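Beta-N-acetylglucosaminidase Nag2 (Vibrio harveyi, PDB 6EZS) probably hydrolyses terminal non-reducing N-acetyl-D-hexosamine residues from N-acetyl-beta-D-hexosaminides, as a member of glycosyl hydrolase family 20. Local coordinates at residues S260-Y265 against P569-I574; R483-E488 against V501-L506; K554-E559 against R614-Y619. All blocks are in the same frame, centred on the assembly; numbering follows the deposited sequence.

Contact 1 of 3, residues S260-Y265 against P569-I574; sequences SPRFRY and PIRKRI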
loop_
_atom_site.group_PDB
_atom_site.type_symbol
_atom_site.label_atom_id
_atom_site.label_comp_id
_atom_site.label_asym_id
_atom_site.label_seq_id
_atom_site.Cartn_x
_atom_site.Cartn_y
_atom_site.Cartn_z
ATOM N N SER A 260 12.109 7.617 22.550
ATOM C CA SER A 260 11.276 6.445 22.807
ATOM C C SER A 260 10.068 6.490 21.870
ATOM O O SER A 260 9.541 7.567 21.624
ATOM C CB SER A 260 10.816 6.436 24.275
ATOM O OG SER A 260 9.916 5.368 24.531
ATOM N N PRO A 261 9.629 5.330 21.351
ATOM C CA PRO A 261 8.499 5.296 20.413
ATOM C C PRO A 261 7.140 5.520 21.076
ATOM O O PRO A 261 6.816 4.867 22.071
ATOM C CB PRO A 261 8.551 3.872 19.835
ATOM C CG PRO A 261 9.252 3.061 20.876
ATOM C CD PRO A 261 10.206 3.991 21.575
ATOM N N ARG A 262 6.326 6.397 20.500
ATOM C CA ARG A 262 4.981 6.613 21.035
ATOM C C ARG A 262 4.115 5.357 20.978
ATOM O O ARG A 262 3.482 5.026 21.976
ATOM C CB ARG A 262 4.260 7.761 20.350
ATOM C CG ARG A 262 2.891 7.978 20.944
ATOM C CD ARG A 262 2.163 9.133 20.312
ATOM N NE ARG A 262 0.863 9.266 20.971
ATOM C CZ ARG A 262 -0.176 9.961 20.513
ATOM N NH1 ARG A 262 -0.116 10.627 19.352
ATOM N NH2 ARG A 262 -1.294 9.971 21.234
ATOM N N PHE A 263 4.083 4.689 19.820
ATOM C CA PHE A 263 3.272 3.471 19.626
ATOM C C PHE A 263 4.134 2.250 19.324
ATOM O O PHE A 263 5.186 2.370 18.699
ATOM C CB PHE A 263 2.273 3.660 18.495
ATOM C CG PHE A 263 1.211 4.690 18.774
ATOM C CD1 PHE A 263 0.133 4.391 19.598
ATOM C CD2 PHE A 263 1.257 5.946 18.168
ATOM C CE1 PHE A 263 -0.866 5.325 19.837
ATOM C CE2 PHE A 263 0.259 6.883 18.402
ATOM C CZ PHE A 263 -0.804 6.570 19.237
ATOM N N ARG A 264 3.676 1.083 19.774
ATOM C CA ARG A 264 4.385 -0.170 19.554
ATOM C C ARG A 264 4.408 -0.593 18.075
ATOM O O ARG A 264 5.436 -1.042 17.580
ATOM C CB ARG A 264 3.779 -1.282 20.414
ATOM C CG ARG A 264 4.089 -1.140 21.904
ATOM C CD ARG A 264 3.228 -2.060 22.773
ATOM N NE ARG A 264 1.838 -1.589 22.828
ATOM C CZ ARG A 264 0.742 -2.359 22.805
ATOM N NH1 ARG A 264 0.815 -3.690 22.715
ATOM N NH2 ARG A 264 -0.461 -1.782 22.860
ATOM N N TYR A 265 3.280 -0.441 17.379
ATOM C CA TYR A 265 3.152 -0.831 15.965
ATOM C C TYR A 265 3.260 0.413 15.087
ATOM O O TYR A 265 2.482 1.353 15.245
ATOM C CB TYR A 265 1.808 -1.507 15.761
ATOM C CG TYR A 265 1.535 -2.094 14.396
ATOM C CD1 TYR A 265 1.191 -1.276 13.310
ATOM C CD2 TYR A 265 1.553 -3.498 14.193
ATOM C CE1 TYR A 265 0.904 -1.826 12.061
ATOM C CE2 TYR A 265 1.248 -4.055 12.940
ATOM C CZ TYR A 265 0.932 -3.221 11.870
ATOM O OH TYR A 265 0.644 -3.749 10.627
ATOM N N PRO A 569 -6.827 3.217 30.112
ATOM C CA PRO A 569 -6.621 1.776 29.904
ATOM C C PRO A 569 -6.958 1.265 28.500
ATOM O O PRO A 569 -6.496 0.186 28.124
ATOM C CB PRO A 569 -7.569 1.131 30.924
ATOM C CG PRO A 569 -7.724 2.152 31.983
ATOM C CD PRO A 569 -7.688 3.475 31.284
ATOM N N ILE A 570 -7.756 2.017 27.740
ATOM C CA ILE A 570 -8.051 1.659 26.357
ATOM C C ILE A 570 -6.806 1.634 25.455
ATOM O O ILE A 570 -6.781 0.913 24.466
ATOM C CB ILE A 570 -9.179 2.553 25.755
ATOM C CG1 ILE A 570 -9.888 1.826 24.606
ATOM C CG2 ILE A 570 -8.662 3.933 25.319
ATOM C CD1 ILE A 570 -10.555 0.523 25.010
ATOM N N ARG A 571 -5.782 2.405 25.805
ATOM C CA ARG A 571 -4.514 2.396 25.063
ATOM C C ARG A 571 -3.763 1.083 25.024
ATOM O O ARG A 571 -2.921 0.908 24.161
ATOM C CB ARG A 571 -3.560 3.477 25.569
ATOM C CG ARG A 571 -3.761 4.807 24.876
ATOM C CD ARG A 571 -2.413 5.422 24.471
ATOM N NE ARG A 571 -2.564 6.764 23.902
ATOM C CZ ARG A 571 -3.037 7.819 24.569
ATOM N NH1 ARG A 571 -3.403 7.725 25.840
ATOM N NH2 ARG A 571 -3.164 8.984 23.965
ATOM N N LYS A 572 -4.033 0.187 25.972
ATOM C CA LYS A 572 -3.548 -1.195 25.898
ATOM C C LYS A 572 -4.010 -1.911 24.629
ATOM O O LYS A 572 -3.282 -2.733 24.090
ATOM C CB LYS A 572 -4.014 -1.995 27.113
ATOM C CG LYS A 572 -3.179 -1.764 28.364
ATOM C CD LYS A 572 -4.016 -1.895 29.635
ATOM C CE LYS A 572 -3.172 -2.271 30.850
ATOM N NZ LYS A 572 -3.680 -1.628 32.098
ATOM N N ARG A 573 -5.216 -1.590 24.168
ATOM C CA ARG A 573 -5.808 -2.212 22.987
ATOM C C ARG A 573 -5.281 -1.612 21.663
ATOM O O ARG A 573 -5.379 -2.242 20.616
ATOM C CB ARG A 573 -7.336 -2.098 23.027
ATOM C CG ARG A 573 -8.021 -2.556 24.315
ATOM C CD ARG A 573 -8.361 -4.037 24.392
ATOM N NE ARG A 573 -8.370 -4.483 25.800
ATOM C CZ ARG A 573 -9.345 -4.247 26.700
ATOM N NH1 ARG A 573 -10.459 -3.562 26.379
ATOM N NH2 ARG A 573 -9.208 -4.704 27.948
ATOM N N ILE A 574 -4.725 -0.406 21.714
ATOM C CA ILE A 574 -4.256 0.283 20.518
ATOM C C ILE A 574 -2.814 -0.126 20.232
ATOM O O ILE A 574 -1.881 0.396 20.837
ATOM C CB ILE A 574 -4.383 1.829 20.645
ATOM C CG1 ILE A 574 -5.805 2.258 21.069
ATOM C CG2 ILE A 574 -4.017 2.512 19.338
ATOM C CD1 ILE A 574 -6.938 1.840 20.152
HETATM O O HOH W 1 1.271 1.209 21.182
HETATM O O HOH W 2 -2.130 -4.810 22.432
#

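Contact 2 of 3, residues R483-E488 against V501-L506; sequences RMLGWE and VIYSWL. With NAG (2-acetamido-2-deoxy-beta-D-glucopyranose), chain C.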
loop_
_atom_site.group_PDB
_atom_site.type_symbol
_atom_site.label_atom_id
_atom_site.label_comp_id
_atom_site.label_asym_id
_atom_site.label_seq_id
_atom_site.Cartn_x
_atom_site.Cartn_y
_atom_site.Cartn_z
ATOM N N ARG A 483 -1.493 -15.688 15.291
ATOM C CA ARG A 483 -2.648 -14.872 15.642
ATOM C C ARG A 483 -3.231 -14.291 14.339
ATOM O O ARG A 483 -2.470 -13.887 13.454
ATOM C CB ARG A 483 -2.203 -13.762 16.589
ATOM C CG ARG A 483 -3.326 -13.086 17.354
ATOM C CD ARG A 483 -2.799 -12.005 18.284
ATOM N NE ARG A 483 -3.891 -11.208 18.834
ATOM C CZ ARG A 483 -3.750 -10.170 19.658
ATOM N NH1 ARG A 483 -2.548 -9.770 20.047
ATOM N NH2 ARG A 483 -4.821 -9.526 20.091
ATOM N N MET A 484 -4.559 -14.275 14.209
ATOM C CA MET A 484 -5.194 -13.709 13.019
ATOM C C MET A 484 -5.332 -12.171 13.092
ATOM O O MET A 484 -5.489 -11.587 14.177
ATOM C CB MET A 484 -6.552 -14.374 12.744
ATOM C CG MET A 484 -7.001 -14.284 11.292
ATOM S SD MET A 484 -8.479 -15.246 10.893
ATOM C CE MET A 484 -9.688 -14.397 11.915
ATOM N N LEU A 485 -5.221 -11.527 11.924
ATOM C CA LEU A 485 -5.428 -10.080 11.781
ATOM C C LEU A 485 -6.487 -9.891 10.715
ATOM O O LEU A 485 -6.608 -10.722 9.816
ATOM C CB LEU A 485 -4.150 -9.345 11.360
ATOM C CG LEU A 485 -2.803 -9.617 12.051
ATOM C CD1 LEU A 485 -1.737 -8.673 11.526
ATOM C CD2 LEU A 485 -2.846 -9.444 13.542
ATOM N N GLY A 486 -7.262 -8.814 10.811
ATOM C CA GLY A 486 -8.332 -8.551 9.835
ATOM C C GLY A 486 -8.721 -7.096 9.705
ATOM O O GLY A 486 -8.436 -6.297 10.577
ATOM N N TRP A 487 -9.372 -6.753 8.599
ATOM C CA TRP A 487 -9.897 -5.403 8.407
ATOM C C TRP A 487 -11.164 -5.253 9.230
ATOM O O TRP A 487 -11.838 -6.229 9.533
ATOM C CB TRP A 487 -10.223 -5.130 6.953
ATOM C CG TRP A 487 -9.064 -5.186 5.999
ATOM C CD1 TRP A 487 -8.937 -6.031 4.922
ATOM C CD2 TRP A 487 -7.889 -4.362 5.998
ATOM N NE1 TRP A 487 -7.754 -5.798 4.272
ATOM C CE2 TRP A 487 -7.088 -4.780 4.905
ATOM C CE3 TRP A 487 -7.429 -3.307 6.818
ATOM C CZ2 TRP A 487 -5.865 -4.193 4.607
ATOM C CZ3 TRP A 487 -6.193 -2.730 6.541
ATOM C CH2 TRP A 487 -5.423 -3.178 5.438
ATOM N N GLU A 488 -11.485 -4.007 9.563
ATOM C CA GLU A 488 -12.493 -3.683 10.602
ATOM C C GLU A 488 -13.869 -4.344 10.582
ATOM O O GLU A 488 -14.514 -4.458 11.623
ATOM C CB GLU A 488 -12.672 -2.195 10.743
ATOM C CG GLU A 488 -12.819 -1.453 9.445
ATOM C CD GLU A 488 -13.431 -0.107 9.678
ATOM O OE1 GLU A 488 -14.165 0.328 8.755
ATOM O OE2 GLU A 488 -13.190 0.473 10.783
ATOM N N VAL A 501 -6.811 -9.308 15.605
ATOM C CA VAL A 501 -6.452 -7.901 15.605
ATOM C C VAL A 501 -7.185 -7.199 14.461
ATOM O O VAL A 501 -7.147 -7.634 13.309
ATOM C CB VAL A 501 -4.934 -7.676 15.487
ATOM C CG1 VAL A 501 -4.586 -6.192 15.526
ATOM C CG2 VAL A 501 -4.173 -8.399 16.597
ATOM N N ILE A 502 -7.837 -6.096 14.803
ATOM C CA ILE A 502 -8.665 -5.340 13.869
ATOM C C ILE A 502 -7.958 -4.089 13.309
ATOM O O ILE A 502 -7.483 -3.225 14.057
ATOM C CB ILE A 502 -9.980 -4.917 14.547
ATOM C CG1 ILE A 502 -10.667 -6.109 15.216
ATOM C CG2 ILE A 502 -10.918 -4.315 13.533
ATOM C CD1 ILE A 502 -10.982 -7.282 14.296
ATOM N N TYR A 503 -7.939 -3.995 11.982
ATOM C CA TYR A 503 -7.388 -2.847 11.252
ATOM C C TYR A 503 -8.537 -1.893 10.908
ATOM O O TYR A 503 -9.341 -2.177 10.027
ATOM C CB TYR A 503 -6.648 -3.327 9.996
ATOM C CG TYR A 503 -5.283 -3.875 10.310
ATOM C CD1 TYR A 503 -5.131 -4.968 11.148
ATOM C CD2 TYR A 503 -4.139 -3.290 9.803
ATOM C CE1 TYR A 503 -3.881 -5.468 11.476
ATOM C CE2 TYR A 503 -2.873 -3.786 10.124
ATOM C CZ TYR A 503 -2.757 -4.881 10.965
ATOM O OH TYR A 503 -1.521 -5.383 11.303
ATOM N N SER A 504 -8.625 -0.795 11.659
ATOM C CA SER A 504 -9.694 0.187 11.527
ATOM C C SER A 504 -9.339 1.353 10.593
ATOM O O SER A 504 -8.441 2.136 10.887
ATOM C CB SER A 504 -10.051 0.722 12.903
ATOM O OG SER A 504 -11.081 1.687 12.797
ATOM N N TRP A 505 -10.055 1.462 9.467
ATOM C CA TRP A 505 -9.902 2.612 8.546
ATOM C C TRP A 505 -11.040 3.627 8.539
ATOM O O TRP A 505 -10.895 4.683 7.950
ATOM C CB TRP A 505 -9.653 2.138 7.119
ATOM C CG TRP A 505 -10.869 1.734 6.378
ATOM C CD1 TRP A 505 -11.865 2.549 5.891
ATOM C CD2 TRP A 505 -11.217 0.408 5.999
ATOM N NE1 TRP A 505 -12.820 1.795 5.257
ATOM C CE2 TRP A 505 -12.442 0.479 5.304
ATOM C CE3 TRP A 505 -10.622 -0.834 6.189
ATOM C CZ2 TRP A 505 -13.061 -0.633 4.796
ATOM C CZ3 TRP A 505 -11.238 -1.923 5.688
ATOM C CH2 TRP A 505 -12.448 -1.827 5.000
ATOM N N LEU A 506 -12.172 3.308 9.156
ATOM C CA LEU A 506 -13.329 4.193 9.128
ATOM C C LEU A 506 -13.086 5.505 9.877
ATOM O O LEU A 506 -13.188 6.584 9.317
ATOM C CB LEU A 506 -14.555 3.491 9.707
ATOM C CG LEU A 506 -15.873 4.253 9.517
ATOM C CD1 LEU A 506 -16.255 4.450 8.045
ATOM C CD2 LEU A 506 -16.988 3.530 10.250
HETATM C C1 NAG C . -9.431 0.837 0.410
HETATM C C2 NAG C . -9.668 -0.631 -0.025
HETATM C C3 NAG C . -8.799 -1.089 -1.199
HETATM C C4 NAG C . -8.722 -0.054 -2.300
HETATM C C5 NAG C . -8.578 1.341 -1.708
HETATM C C6 NAG C . -8.612 2.440 -2.768
HETATM C C7 NAG C . -10.138 -2.405 1.673
HETATM C C8 NAG C . -9.484 -3.160 2.793
HETATM N N2 NAG C . -9.331 -1.498 1.130
HETATM O O1 NAG C . -10.368 1.277 1.381
HETATM O O3 NAG C . -9.327 -2.289 -1.754
HETATM O O4 NAG C . -7.597 -0.405 -3.104
HETATM O O5 NAG C . -9.660 1.520 -0.805
HETATM O O6 NAG C . -8.102 3.642 -2.184
HETATM O O7 NAG C . -11.285 -2.631 1.307
#

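Contact 3 of 3, residues K554-E559 against R614-Y619; sequences KAYNYE and RDWTDY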
loop_
_atom_site.group_PDB
_atom_site.type_symbol
_atom_site.label_atom_id
_atom_site.label_comp_id
_atom_site.label_asym_id
_atom_site.label_seq_id
_atom_site.Cartn_x
_atom_site.Cartn_y
_atom_site.Cartn_z
ATOM N N LYS A 554 -2.407 18.359 5.663
ATOM C CA LYS A 554 -3.481 17.529 6.215
ATOM C C LYS A 554 -2.916 16.219 6.812
ATOM O O LYS A 554 -3.391 15.731 7.849
ATOM C CB LYS A 554 -4.522 17.240 5.140
ATOM C CG LYS A 554 -5.651 16.310 5.548
ATOM C CD LYS A 554 -6.638 16.144 4.393
ATOM C CE LYS A 554 -7.759 15.190 4.762
ATOM N NZ LYS A 554 -8.273 14.449 3.573
ATOM N N ALA A 555 -1.906 15.666 6.139
ATOM C CA ALA A 555 -1.219 14.476 6.613
ATOM C C ALA A 555 -0.563 14.714 7.961
ATOM O O ALA A 555 -0.714 13.896 8.867
ATOM C CB ALA A 555 -0.188 14.018 5.597
ATOM N N TYR A 556 0.150 15.832 8.093
ATOM C CA TYR A 556 0.854 16.145 9.342
ATOM C C TYR A 556 -0.087 16.466 10.501
ATOM O O TYR A 556 0.212 16.131 11.647
ATOM C CB TYR A 556 1.852 17.294 9.168
ATOM C CG TYR A 556 2.782 17.380 10.345
ATOM C CD1 TYR A 556 3.884 16.536 10.437
ATOM C CD2 TYR A 556 2.530 18.256 11.406
ATOM C CE1 TYR A 556 4.730 16.582 11.529
ATOM C CE2 TYR A 556 3.377 18.315 12.506
ATOM C CZ TYR A 556 4.479 17.476 12.560
ATOM O OH TYR A 556 5.344 17.510 13.640
ATOM N N ASN A 557 -1.204 17.122 10.194
ATOM C CA ASN A 557 -2.232 17.456 11.183
ATOM C C ASN A 557 -2.969 16.241 11.764
ATOM O O ASN A 557 -3.666 16.365 12.778
ATOM C CB ASN A 557 -3.270 18.432 10.587
ATOM C CG ASN A 557 -2.755 19.872 10.481
ATOM O OD1 ASN A 557 -1.847 20.288 11.207
ATOM N ND2 ASN A 557 -3.346 20.644 9.565
ATOM N N TYR A 558 -2.856 15.083 11.118
ATOM C CA TYR A 558 -3.375 13.852 11.713
ATOM C C TYR A 558 -2.680 13.553 13.048
ATOM O O TYR A 558 -1.465 13.381 13.106
ATOM C CB TYR A 558 -3.195 12.678 10.770
ATOM C CG TYR A 558 -3.530 11.346 11.388
ATOM C CD1 TYR A 558 -4.751 11.132 12.034
ATOM C CD2 TYR A 558 -2.639 10.291 11.313
ATOM C CE1 TYR A 558 -5.058 9.901 12.602
ATOM C CE2 TYR A 558 -2.937 9.059 11.867
ATOM C CZ TYR A 558 -4.146 8.867 12.512
ATOM O OH TYR A 558 -4.421 7.633 13.057
ATOM N N GLU A 559 -3.470 13.484 14.109
ATOM C CA GLU A 559 -2.923 13.371 15.449
ATOM C C GLU A 559 -3.682 12.304 16.240
ATOM O O GLU A 559 -4.639 12.616 16.934
ATOM C CB GLU A 559 -2.964 14.745 16.126
ATOM C CG GLU A 559 -2.069 14.852 17.345
ATOM C CD GLU A 559 -0.599 14.528 17.048
ATOM O OE1 GLU A 559 0.064 15.397 16.416
ATOM O OE2 GLU A 559 -0.104 13.420 17.429
ATOM N N ARG A 614 5.407 17.863 18.505
ATOM C CA ARG A 614 5.008 18.104 17.115
ATOM C C ARG A 614 4.690 19.576 16.829
ATOM O O ARG A 614 4.009 20.247 17.601
ATOM C CB ARG A 614 3.813 17.230 16.742
ATOM C CG ARG A 614 4.128 15.746 16.790
ATOM C CD ARG A 614 3.873 15.073 15.458
ATOM N NE ARG A 614 2.484 14.718 15.245
ATOM C CZ ARG A 614 1.951 14.347 14.082
ATOM N NH1 ARG A 614 2.668 14.294 12.958
ATOM N NH2 ARG A 614 0.671 14.024 14.046
ATOM N N ASP A 615 5.217 20.066 15.716
ATOM C CA ASP A 615 4.901 21.392 15.211
ATOM C C ASP A 615 5.101 21.419 13.684
ATOM O O ASP A 615 6.164 21.035 13.185
ATOM C CB ASP A 615 5.765 22.470 15.886
ATOM C CG ASP A 615 5.511 23.859 15.312
ATOM O OD1 ASP A 615 4.570 24.535 15.777
ATOM O OD2 ASP A 615 6.233 24.261 14.369
ATOM N N TRP A 616 4.093 21.914 12.967
ATOM C CA TRP A 616 4.073 21.947 11.497
ATOM C C TRP A 616 5.226 22.731 10.900
ATOM O O TRP A 616 5.895 22.247 9.997
ATOM C CB TRP A 616 2.748 22.534 11.046
ATOM C CG TRP A 616 2.611 22.909 9.601
ATOM C CD1 TRP A 616 2.281 24.137 9.126
ATOM C CD2 TRP A 616 2.756 22.058 8.448
ATOM N NE1 TRP A 616 2.223 24.119 7.765
ATOM C CE2 TRP A 616 2.502 22.855 7.315
ATOM C CE3 TRP A 616 3.078 20.707 8.267
ATOM C CZ2 TRP A 616 2.544 22.347 5.999
ATOM C CZ3 TRP A 616 3.128 20.195 6.964
ATOM C CH2 TRP A 616 2.859 21.021 5.846
ATOM N N THR A 617 5.452 23.938 11.412
ATOM C CA THR A 617 6.566 24.791 10.964
ATOM C C THR A 617 7.910 24.081 11.178
ATOM O O THR A 617 8.737 24.002 10.262
ATOM C CB THR A 617 6.556 26.174 11.681
ATOM O OG1 THR A 617 5.295 26.828 11.458
ATOM C CG2 THR A 617 7.697 27.093 11.182
ATOM N N ASP A 618 8.110 23.553 12.380
ATOM C CA ASP A 618 9.338 22.828 12.717
ATOM C C ASP A 618 9.517 21.586 11.836
ATOM O O ASP A 618 10.609 21.310 11.350
ATOM C CB ASP A 618 9.320 22.413 14.196
ATOM C CG ASP A 618 10.624 21.760 14.634
ATOM O OD1 ASP A 618 11.690 22.376 14.425
ATOM O OD2 ASP A 618 10.589 20.620 15.152
ATOM N N TYR A 619 8.433 20.842 11.644
ATOM C CA TYR A 619 8.427 19.686 10.740
ATOM C C TYR A 619 8.849 20.063 9.326
ATOM O O TYR A 619 9.715 19.407 8.752
ATOM C CB TYR A 619 7.060 18.987 10.722
ATOM C CG TYR A 619 6.920 18.023 9.572
ATOM C CD1 TYR A 619 7.632 16.830 9.555
ATOM C CD2 TYR A 619 6.102 18.312 8.490
ATOM C CE1 TYR A 619 7.521 15.946 8.485
ATOM C CE2 TYR A 619 5.986 17.438 7.422
ATOM C CZ TYR A 619 6.696 16.255 7.423
ATOM O OH TYR A 619 6.585 15.383 6.371
#

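Contact 1 of 3, residues S260-Y265 against P569-I574
R264 reaches across to the backbone of 569-574 with one end of its guanidinium. R264 NH2 donates to K572 O at 3.2 Å; the bond is bent (N-H...O 141°), and the donor stands well above the carbonyl plane rather than on a lone pair. A bend at chi3 (-72°) brings NH2 to this carbonyl. Two waters reinforce the link: one accepts from R264 N at 2.8 Å and donates to I574 O, the other accepts from R264 NH1 and donates to K572 O.

F263 meets I574 obliquely, F263 CE1 lying 4.3 Å from I574 CG2. The extended R262 chain passes its CG over one face of the F263 ring, near the rim, and F263 CZ sits 3.6 Å above the plane of the R262 guanidinium. R262 NH2 comes edge-on to R571 NH2, the two guanidinium planes 51° apart. Both are donors; R571 NH2 is engaged by V564 O, and R262 has long, weak ion pairs with E559 and E610.

The contact joins the loop between strands 249-259 and 265-271 to the turn that leads into strand 574-581. These last two strands pair in parallel in the catalytic barrel, while helix 508-516 packs against I570 and I574.

Contact 2 of 3, residues R483-E488 against V501-L506
M484, G486 and E488 alternate with V501 and Y503 in the backbone ladder of two adjacent parallel strands of the family 20 TIM barrel, whose short axes run 4.6 Å apart. V501 N donates to M484 O, G486 N to V501 O at 2.8 Å, and Y503 N to G486 O at 2.7 Å; E488 N to Y503 O is weak and bent.

Apolar contacts follow the ladder. L485 CD2 rests alongside V501, 3.4 Å from V501 CB, while CG2 of V501 sits over the centre of one face of the R483 guanidinium, whose NH2 forms a salt bridge with D520.

W487, Y503 and W505 form an aromatic cluster, of which the two tryptophans meet the sugar. W487 and Y503 meet obliquely with planes at 86°, and the edge of W505 points at the face of W487 in an offset edge-to-face pair. With chi1 at 46°, E488 CG is turned over the W505 face, a CH-pi contact 4.1 Å from the centroid of the six-membered ring. E488 OE2 receives a weak bond from L506 N at 3.4 Å.

The ligand contact is made by the acetamido methyl of NAG, whose sugar is also hydrogen-bonded by D532, W546 and E584. NAG C8 lies over one face of the W487 indole, toward its rim, 3.5 Å from W487 NE1, which donates to E367; W505 CZ3 is 3.6 Å from NAG C8.

Contact 3 of 3, residues K554-E559 against R614-Y619
E559 and R614 form a salt bridge in which a single carboxylate oxygen takes two N-H groups. R614 NE donates to the syn lone pair of E559 OE1, at 2.8 Å, with OE1 somewhat out of the guanidinium plane, and R614 NH2 adds a weaker bond to that oxygen. The carboxylate and guanidinium planes stand 80° apart, so this is not a coplanar two-oxygen pairing. NH2 also points at Y558 O, but their modelled separation is too short to be trusted in detail. Bends in the R614 chain at chi2 and chi3 let one guanidinium meet both E559 and the Y556 face. Within 614-619, D615 OD2 accepts a nearly straight bond from D618 N at 2.8 Å, the side-chain bond of a helix N-cap.

The R614 guanidinium makes a cation-pi contact with Y556: R614 CZ lies 4.4 Å from the ring centroid, 13° off the normal, with NH1 toward the rim. The guanidinium is inclined to the ring, not flat on it. Y619 is nearly parallel to Y556 on the opposite face, an offset stack with centroids 4.4 Å apart and planes at 18°, and its CB makes a CH-pi contact with that ring. The Y556 hydroxyl is hydrogen-bonded to E605 and receives a weak bond from D615 N.

W616 completes the packing, W616 CE3 lying 3.7 Å from Y556 CB. The Y619 hydroxyl pairs with T601 of helix 599-608, a helix that also touches Y556 and R614.

The contact packs the latter part of helix 552-557 on the N-capped start of helix 616-632.

In the fold
Contact 2 is the most buried, a parallel strand pair within the barrel that also reaches the bound sugar; contacts 1 and 3 are only partly buried and lie away from the sugar site. Their chemistry follows: mostly regular backbone bonds and aromatic packing in contact 2, arginine-to-carbonyl and water links in contact 1, a salt bridge and stacked rings in contact 3. Contact 1 flanks the start of strands 265-271 and 574-581 of the same barrel, and Y265 OH probably hydrogen-bonds Y503 OH, 2.8 Å away, tying it to contact 2. R262 NH1 meets E559 OE2 at 3.4 Å, a long, weak ion pair between contacts 1 and 3. Contacts 2 and 3 do not touch.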